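Local coordinates for alginate lyase A1-II' (Sphingomonas sp. A1, PDB 2CWS), which depolymerises alginate as a polysaccharide lyase of family 7, probably by beta-elimination, with this chain comprising the alginate lyase domain of a longer protein, at residues M73-P76 and K80-W83; N120-V125 and K194-Y199. All coordinates share one frame; numbering follows the deposited sequence.

Contact 1 (M73-P76 and K80-W83); sequences MLDP and KVNW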
ATOM      1  N   MET A  73     -10.765  -3.095   2.187  1.00  3.76           N
ATOM      2  CA  MET A  73     -11.906  -3.397   3.032  1.00  4.17           C
ATOM      3  C   MET A  73     -12.712  -4.513   2.387  1.00  4.51           C
ATOM      4  O   MET A  73     -13.616  -4.230   1.605  1.00  5.01           O
ATOM      5  CB  MET A  73     -12.793  -2.155   3.237  1.00  5.00           C
ATOM      6  CG  MET A  73     -12.044  -1.021   3.903  1.00  5.45           C
ATOM      7  SD  MET A  73     -11.791  -1.180   5.673  1.00  5.00           S
ATOM      8  CE  MET A  73     -13.487  -0.879   6.251  1.00  6.11           C
ATOM      9  N   LEU A  74     -12.413  -5.775   2.782  1.00  4.86           N
ATOM     10  CA  LEU A  74     -13.296  -6.858   2.332  1.00  5.17           C
ATOM     11  C   LEU A  74     -14.723  -6.542   2.693  1.00  5.24           C
ATOM     12  O   LEU A  74     -15.663  -6.874   1.919  1.00  6.22           O
ATOM     13  CB  LEU A  74     -12.904  -8.166   3.056  1.00  5.43           C
ATOM     14  CG  LEU A  74     -11.567  -8.815   2.647  1.00  5.92           C
ATOM     15  CD1 LEU A  74     -11.364 -10.082   3.425  1.00  6.77           C
ATOM     16  CD2 LEU A  74     -11.544  -9.103   1.127  1.00  8.36           C
ATOM     17  N   ASP A  75     -14.953  -5.977   3.874  1.00  4.63           N
ATOM     18  CA  ASP A  75     -16.280  -5.495   4.287  1.00  4.93           C
ATOM     19  C   ASP A  75     -16.119  -3.978   4.462  1.00  5.07           C
ATOM     20  O   ASP A  75     -15.472  -3.553   5.445  1.00  4.78           O
ATOM     21  CB  ASP A  75     -16.731  -6.161   5.590  1.00  5.11           C
ATOM     22  CG  ASP A  75     -18.159  -5.762   5.947  1.00  4.66           C
ATOM     23  OD1 ASP A  75     -18.592  -4.651   5.541  1.00  5.92           O
ATOM     24  OD2 ASP A  75     -18.843  -6.568   6.594  1.00  6.11           O
ATOM     25  N   PRO A  76     -16.676  -3.155   3.571  1.00  5.04           N
ATOM     26  CA  PRO A  76     -16.516  -1.692   3.716  1.00  5.32           C
ATOM     27  C   PRO A  76     -17.100  -1.154   4.993  1.00  5.14           C
ATOM     28  O   PRO A  76     -16.799   0.003   5.346  1.00  7.17           O
ATOM     29  CB  PRO A  76     -17.191  -1.098   2.465  1.00  7.78           C
ATOM     30  CG  PRO A  76     -17.828  -2.224   1.752  1.00 13.91           C
ATOM     31  CD  PRO A  76     -17.435  -3.507   2.389  1.00  6.86           C
ATOM     32  N   LYS A  80     -12.365  -5.008  10.510  1.00  4.65           N
ATOM     33  CA  LYS A  80     -11.834  -6.184  11.199  1.00  4.91           C
ATOM     34  C   LYS A  80     -11.981  -7.456  10.353  1.00  4.86           C
ATOM     35  O   LYS A  80     -11.508  -8.520  10.796  1.00  6.40           O
ATOM     36  CB  LYS A  80     -12.518  -6.366  12.545  1.00  5.84           C
ATOM     37  CG  LYS A  80     -12.348  -5.155  13.468  1.00  6.72           C
ATOM     38  CD  LYS A  80     -12.981  -5.350  14.808  1.00  8.06           C
ATOM     39  CE  LYS A  80     -12.820  -4.126  15.676  1.00 12.40           C
ATOM     40  NZ  LYS A  80     -13.437  -4.298  17.030  1.00 16.67           N
ATOM     41  N   VAL A  81     -12.625  -7.393   9.187  1.00  4.76           N
ATOM     42  CA  VAL A  81     -12.765  -8.523   8.280  1.00  4.98           C
ATOM     43  C   VAL A  81     -11.631  -8.510   7.261  1.00  4.42           C
ATOM     44  O   VAL A  81     -11.545  -7.608   6.433  1.00  5.36           O
ATOM     45  CB  VAL A  81     -14.113  -8.483   7.559  1.00  5.59           C
ATOM     46  CG1 VAL A  81     -14.261  -9.683   6.608  1.00  6.47           C
ATOM     47  CG2 VAL A  81     -15.289  -8.478   8.560  1.00  6.79           C
ATOM     48  N   ASN A  82     -10.723  -9.477   7.361  1.00  4.36           N
ATOM     49  CA  ASN A  82      -9.489  -9.465   6.561  1.00  4.44           C
ATOM     50  C   ASN A  82      -9.204 -10.901   6.128  1.00  5.03           C
ATOM     51  O   ASN A  82      -9.936 -11.810   6.519  1.00  7.69           O
ATOM     52  CB  ASN A  82      -8.316  -8.853   7.381  1.00  4.68           C
ATOM     53  CG  ASN A  82      -8.654  -7.425   7.758  1.00  4.41           C
ATOM     54  OD1 ASN A  82      -9.020  -7.152   8.967  1.00  6.32           O
ATOM     55  ND2 ASN A  82      -8.688  -6.538   6.813  1.00  3.15           N
ATOM     56  N   TRP A  83      -8.171 -11.101   5.294  1.00  4.27           N
ATOM     57  CA  TRP A  83      -7.940 -12.410   4.676  1.00  4.47           C
ATOM     58  C   TRP A  83      -6.728 -13.102   5.264  1.00  4.53           C
ATOM     59  O   TRP A  83      -5.923 -12.525   5.990  1.00  5.32           O
ATOM     60  CB  TRP A  83      -7.882 -12.272   3.161  1.00  4.58           C
ATOM     61  CG  TRP A  83      -7.013 -11.195   2.602  1.00  4.15           C
ATOM     62  CD1 TRP A  83      -7.402  -9.911   2.270  1.00  4.46           C
ATOM     63  CD2 TRP A  83      -5.603 -11.268   2.291  1.00  4.12           C
ATOM     64  NE1 TRP A  83      -6.343  -9.203   1.736  1.00  4.32           N
ATOM     65  CE2 TRP A  83      -5.227 -10.021   1.758  1.00  4.10           C
ATOM     66  CE3 TRP A  83      -4.640 -12.303   2.398  1.00  4.64           C
ATOM     67  CZ2 TRP A  83      -3.922  -9.760   1.342  1.00  4.41           C
ATOM     68  CZ3 TRP A  83      -3.347 -12.020   1.978  1.00  4.76           C
ATOM     69  CH2 TRP A  83      -2.992 -10.771   1.466  1.00  4.69           C
TER
HETATM   70  O   HOH W   1      -9.976  -6.132   4.232  1.00  5.38           O
HETATM   71  O   HOH W   2     -12.899  -5.253   5.702  1.00  5.23           O

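Contact 2 (N120-V125 and K194-Y199); sequences NAPPLV and KNLKYY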
ATOM      1  N   ASN A 120      -3.441  -3.947  15.708  1.00 14.62           N
ATOM      2  CA  ASN A 120      -2.359  -3.818  14.766  1.00 16.68           C
ATOM      3  C   ASN A 120      -1.352  -4.985  14.893  1.00 13.61           C
ATOM      4  O   ASN A 120      -1.131  -5.665  15.901  1.00 15.84           O
ATOM      5  CB  ASN A 120      -1.701  -2.431  14.827  1.00 19.54           C
ATOM      6  CG  ASN A 120      -0.676  -2.204  13.695  1.00 25.15           C
ATOM      7  OD1 ASN A 120      -1.023  -2.140  12.502  1.00 19.23           O
ATOM      8  ND2 ASN A 120       0.617  -2.083  14.013  1.00 30.29           N
ATOM      9  N   ALA A 121      -0.758  -5.196  13.743  1.00 10.86           N
ATOM     10  CA  ALA A 121       0.337  -6.193  13.575  1.00  8.52           C
ATOM     11  C   ALA A 121       1.259  -5.659  12.515  1.00  7.36           C
ATOM     12  O   ALA A 121       0.965  -4.609  11.894  1.00  9.25           O
ATOM     13  CB  ALA A 121      -0.260  -7.535  13.276  1.00  7.76           C
ATOM     14  N   PRO A 122       2.428  -6.257  12.298  1.00  6.68           N
ATOM     15  CA  PRO A 122       3.383  -5.648  11.371  1.00  6.79           C
ATOM     16  C   PRO A 122       2.957  -5.682   9.920  1.00  5.63           C
ATOM     17  O   PRO A 122       2.194  -6.554   9.516  1.00  6.17           O
ATOM     18  CB  PRO A 122       4.667  -6.515  11.553  1.00  8.40           C
ATOM     19  CG  PRO A 122       4.476  -7.111  12.942  1.00  9.98           C
ATOM     20  CD  PRO A 122       3.008  -7.409  13.024  1.00  8.07           C
ATOM     21  N   PRO A 123       3.582  -4.789   9.172  0.63  5.83           N
ATOM     22  CA  PRO A 123       3.484  -4.953   7.689  0.63  4.75           C
ATOM     23  C   PRO A 123       4.141  -6.277   7.342  0.63  4.33           C
ATOM     24  O   PRO A 123       5.068  -6.701   8.014  0.63  5.82           O
ATOM     25  CB  PRO A 123       4.265  -3.799   7.117  0.63  6.86           C
ATOM     26  CG  PRO A 123       4.987  -3.179   8.253  0.63 11.32           C
ATOM     27  CD  PRO A 123       4.462  -3.688   9.564  0.63  7.71           C
ATOM     28  N   LEU A 124       3.633  -6.863   6.252  1.00  4.37           N
ATOM     29  CA  LEU A 124       4.295  -8.030   5.654  1.00  4.47           C
ATOM     30  C   LEU A 124       5.096  -7.666   4.402  1.00  3.83           C
ATOM     31  O   LEU A 124       6.265  -8.018   4.302  1.00  5.56           O
ATOM     32  CB  LEU A 124       3.247  -9.093   5.291  1.00  4.72           C
ATOM     33  CG  LEU A 124       3.837 -10.328   4.539  1.00  5.25           C
ATOM     34  CD1 LEU A 124       4.785 -11.115   5.466  1.00  6.34           C
ATOM     35  CD2 LEU A 124       2.712 -11.197   4.005  1.00  6.58           C
ATOM     36  N   VAL A 125       4.476  -6.974   3.450  1.00  4.17           N
ATOM     37  CA  VAL A 125       5.167  -6.536   2.227  1.00  3.88           C
ATOM     38  C   VAL A 125       5.087  -5.025   2.164  1.00  3.66           C
ATOM     39  O   VAL A 125       3.993  -4.472   2.322  1.00  4.16           O
ATOM     40  CB  VAL A 125       4.565  -7.153   0.957  1.00  4.28           C
ATOM     41  CG1 VAL A 125       5.308  -6.631  -0.282  1.00  5.57           C
ATOM     42  CG2 VAL A 125       4.566  -8.690   1.043  1.00  5.13           C
ATOM     43  N   LYS A 194       0.748 -17.480  10.484  1.00  6.29           N
ATOM     44  CA  LYS A 194      -0.572 -18.089  10.381  1.00  6.91           C
ATOM     45  C   LYS A 194      -1.519 -17.545  11.438  1.00  7.32           C
ATOM     46  O   LYS A 194      -2.726 -17.782  11.305  1.00  9.10           O
ATOM     47  CB  LYS A 194      -0.484 -19.618  10.540  1.00  7.94           C
ATOM     48  CG  LYS A 194       0.281 -20.330   9.422  1.00  9.05           C
ATOM     49  CD  LYS A 194       0.263 -21.826   9.663  1.00 12.01           C
ATOM     50  CE  LYS A 194       1.114 -22.604   8.699  1.00 18.45           C
ATOM     51  NZ  LYS A 194       0.902 -24.087   8.845  1.00 19.11           N
ATOM     52  N   ASN A 195      -1.020 -16.837  12.452  1.00  7.01           N
ATOM     53  CA  ASN A 195      -1.882 -16.250  13.504  1.00  8.72           C
ATOM     54  C   ASN A 195      -2.202 -14.790  13.255  1.00  8.22           C
ATOM     55  O   ASN A 195      -2.728 -14.118  14.155  1.00 12.65           O
ATOM     56  CB  ASN A 195      -1.160 -16.371  14.857  1.00  9.59           C
ATOM     57  CG  ASN A 195      -1.015 -17.850  15.260  1.00 11.42           C
ATOM     58  OD1 ASN A 195      -1.933 -18.636  15.009  1.00 14.43           O
ATOM     59  ND2 ASN A 195       0.135 -18.170  15.847  1.00 16.01           N
ATOM     60  N   LEU A 196      -1.948 -14.328  12.022  1.00  7.59           N
ATOM     61  CA  LEU A 196      -2.326 -12.985  11.601  1.00  6.62           C
ATOM     62  C   LEU A 196      -3.221 -13.105  10.382  1.00  6.55           C
ATOM     63  O   LEU A 196      -3.185 -14.079   9.642  1.00  8.13           O
ATOM     64  CB  LEU A 196      -1.082 -12.156  11.294  0.72  6.67           C
ATOM     65  CG  LEU A 196      -0.177 -11.942  12.488  0.72  8.58           C
ATOM     66  CD1 LEU A 196       1.042 -11.139  12.007  0.72  8.55           C
ATOM     67  CD2 LEU A 196      -0.868 -11.187  13.621  0.72  8.33           C
ATOM     68  N   LYS A 197      -3.998 -12.032  10.160  1.00  5.60           N
ATOM     69  CA  LYS A 197      -4.712 -11.811   8.906  1.00  5.57           C
ATOM     70  C   LYS A 197      -4.059 -10.642   8.204  1.00  4.88           C
ATOM     71  O   LYS A 197      -3.073 -10.058   8.692  1.00  5.33           O
ATOM     72  CB  LYS A 197      -6.181 -11.513   9.196  0.70  6.24           C
ATOM     73  CG  LYS A 197      -6.776 -12.591  10.123  0.70  8.64           C
ATOM     74  CD  LYS A 197      -6.983 -13.911   9.416  0.70  9.57           C
ATOM     75  CE  LYS A 197      -8.100 -13.909   8.406  0.70 13.08           C
ATOM     76  NZ  LYS A 197      -9.523 -13.924   8.894  0.70 12.61           N
ATOM     77  N   TYR A 198      -4.562 -10.306   7.006  1.00  4.50           N
ATOM     78  CA  TYR A 198      -3.867  -9.400   6.092  1.00  4.40           C
ATOM     79  C   TYR A 198      -4.845  -8.563   5.309  1.00  3.90           C
ATOM     80  O   TYR A 198      -6.003  -8.960   5.071  1.00  4.09           O
ATOM     81  CB  TYR A 198      -3.005 -10.199   5.019  1.00  4.99           C
ATOM     82  CG  TYR A 198      -2.061 -11.155   5.738  1.00  4.63           C
ATOM     83  CD1 TYR A 198      -0.830 -10.660   6.206  1.00  4.77           C
ATOM     84  CD2 TYR A 198      -2.418 -12.463   6.036  1.00  4.68           C
ATOM     85  CE1 TYR A 198       0.036 -11.500   6.904  1.00  5.59           C
ATOM     86  CE2 TYR A 198      -1.593 -13.289   6.761  1.00  5.57           C
ATOM     87  CZ  TYR A 198      -0.376 -12.821   7.200  1.00  5.26           C
ATOM     88  OH  TYR A 198       0.494 -13.591   7.914  1.00  6.54           O
ATOM     89  N   TYR A 199      -4.383  -7.406   4.867  1.00  4.07           N
ATOM     90  CA  TYR A 199      -5.117  -6.573   3.931  1.00  3.95           C
ATOM     91  C   TYR A 199      -4.106  -5.837   3.049  1.00  3.36           C
ATOM     92  O   TYR A 199      -2.963  -5.552   3.456  1.00  4.12           O
ATOM     93  CB  TYR A 199      -6.047  -5.586   4.651  1.00  4.87           C
ATOM     94  CG  TYR A 199      -5.382  -4.641   5.603  1.00  4.49           C
ATOM     95  CD1 TYR A 199      -5.299  -4.966   6.959  1.00  5.36           C
ATOM     96  CD2 TYR A 199      -4.819  -3.442   5.210  1.00  4.74           C
ATOM     97  CE1 TYR A 199      -4.699  -4.132   7.871  1.00  5.92           C
ATOM     98  CE2 TYR A 199      -4.204  -2.599   6.090  1.00  5.06           C
ATOM     99  CZ  TYR A 199      -4.117  -2.940   7.439  1.00  5.34           C
ATOM    100  OH  TYR A 199      -3.512  -2.076   8.311  1.00  6.69           O
TER

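Contact 1 (M73-P76 and K80-W83)
Leu74 and Val81 meet within the long loop that leads from strand 67-72 of one sheet to strand 88-99 of the other in the beta-sandwich (jelly-roll) fold of this lyase. Leu74 CB lies 4.1 Å from Val81 CG1, and Val81 also packs against Asp75, with CB to CB at 4.0 Å. The isobutyl group of Leu74 is extended (chi2 -179°), which carries CD1 along the chain beyond Val81. There it lies 3.6 Å from the backbone C of Asn82 and close to the edge of the Trp83 indole, near the ring plane.

No direct hydrogen bond joins the two segments; two waters bridge the backbones instead. Water 1 accepts from Leu74 N at 2.9 Å and water 2 accepts from Asp75 N at 2.8 Å. Both converge on Val81 O, 3.1 Å from water 1 and 2.8 Å from water 2, so a single carbonyl is linked through water to two successive amides of the facing segment.

Farther out, the Asp75 carboxylate bonds through OD1 to Ser77 OG. The Trp83 indole stacks on His89 and also meets the rings of Phe200 and His227, while its NE1 is hydrogen-bonded to Glu72 OE1.

Contact 2 (N120-V125 and K194-Y199)
Ala121 and Leu196 approach with their CA atoms 7.6 Å apart, and Leu124 and Tyr198 with theirs at 8.3 Å, with no hydrogen bond between the two backbones. The intervening partner is strand 106-114, which pairs antiparallel with both 120-130 and 197-202, so that the two share the same chain sense as next-but-one neighbours, though their local segments diverge. Their contact is made purely by apolar side chains that reach across the intervening strand.

At one end Ala121 CB sits 3.7 Å from Leu196 CD2, and the ring of Pro122 adds a looser touch, CD to Leu196 CD1 at 4.3 Å. Leu196 has a second conformer, so the fit of its methyls is tentative. At the other end Leu124 CD2 comes within 4.0 Å of Tyr198 CE1, the two side chains crossing at a slant. With chi1 175° the Leu124 branch extends away from its own backbone N, toward the tyrosine. The phenol OH is fixed by a hydrogen bond to Trp193 O.

Leu124 and Val125 form a classic beta bulge opposite Ile111, at a corner of the strand. From there the Leu124 side chain packs on Val138 of strand 133-139 and Phe186 of helix 186-189, while Tyr198 touches Ile111 of strand 106-114.

Overall arrangement
Contact 2 is the buried one, set within a single sheet of the sandwich, whereas contact 1 is partly buried and belongs to the connection between the two sheets. Their chemistry follows: 120-125 and 194-199 meet through hydrocarbon and aromatic groups alone, while 73-76 and 80-83 combine apolar packing with water-mediated backbone bonds. The two adjoin directly. Trp83 O probably accepts a hydrogen bond from Tyr198 N at 2.8 Å, and Lys197 makes a weak one to Asn82 O. Strand 197-202, which begins in contact 2, also pairs with strand 67-72, which runs directly into contact 1, so both contacts border the same part of the sheet.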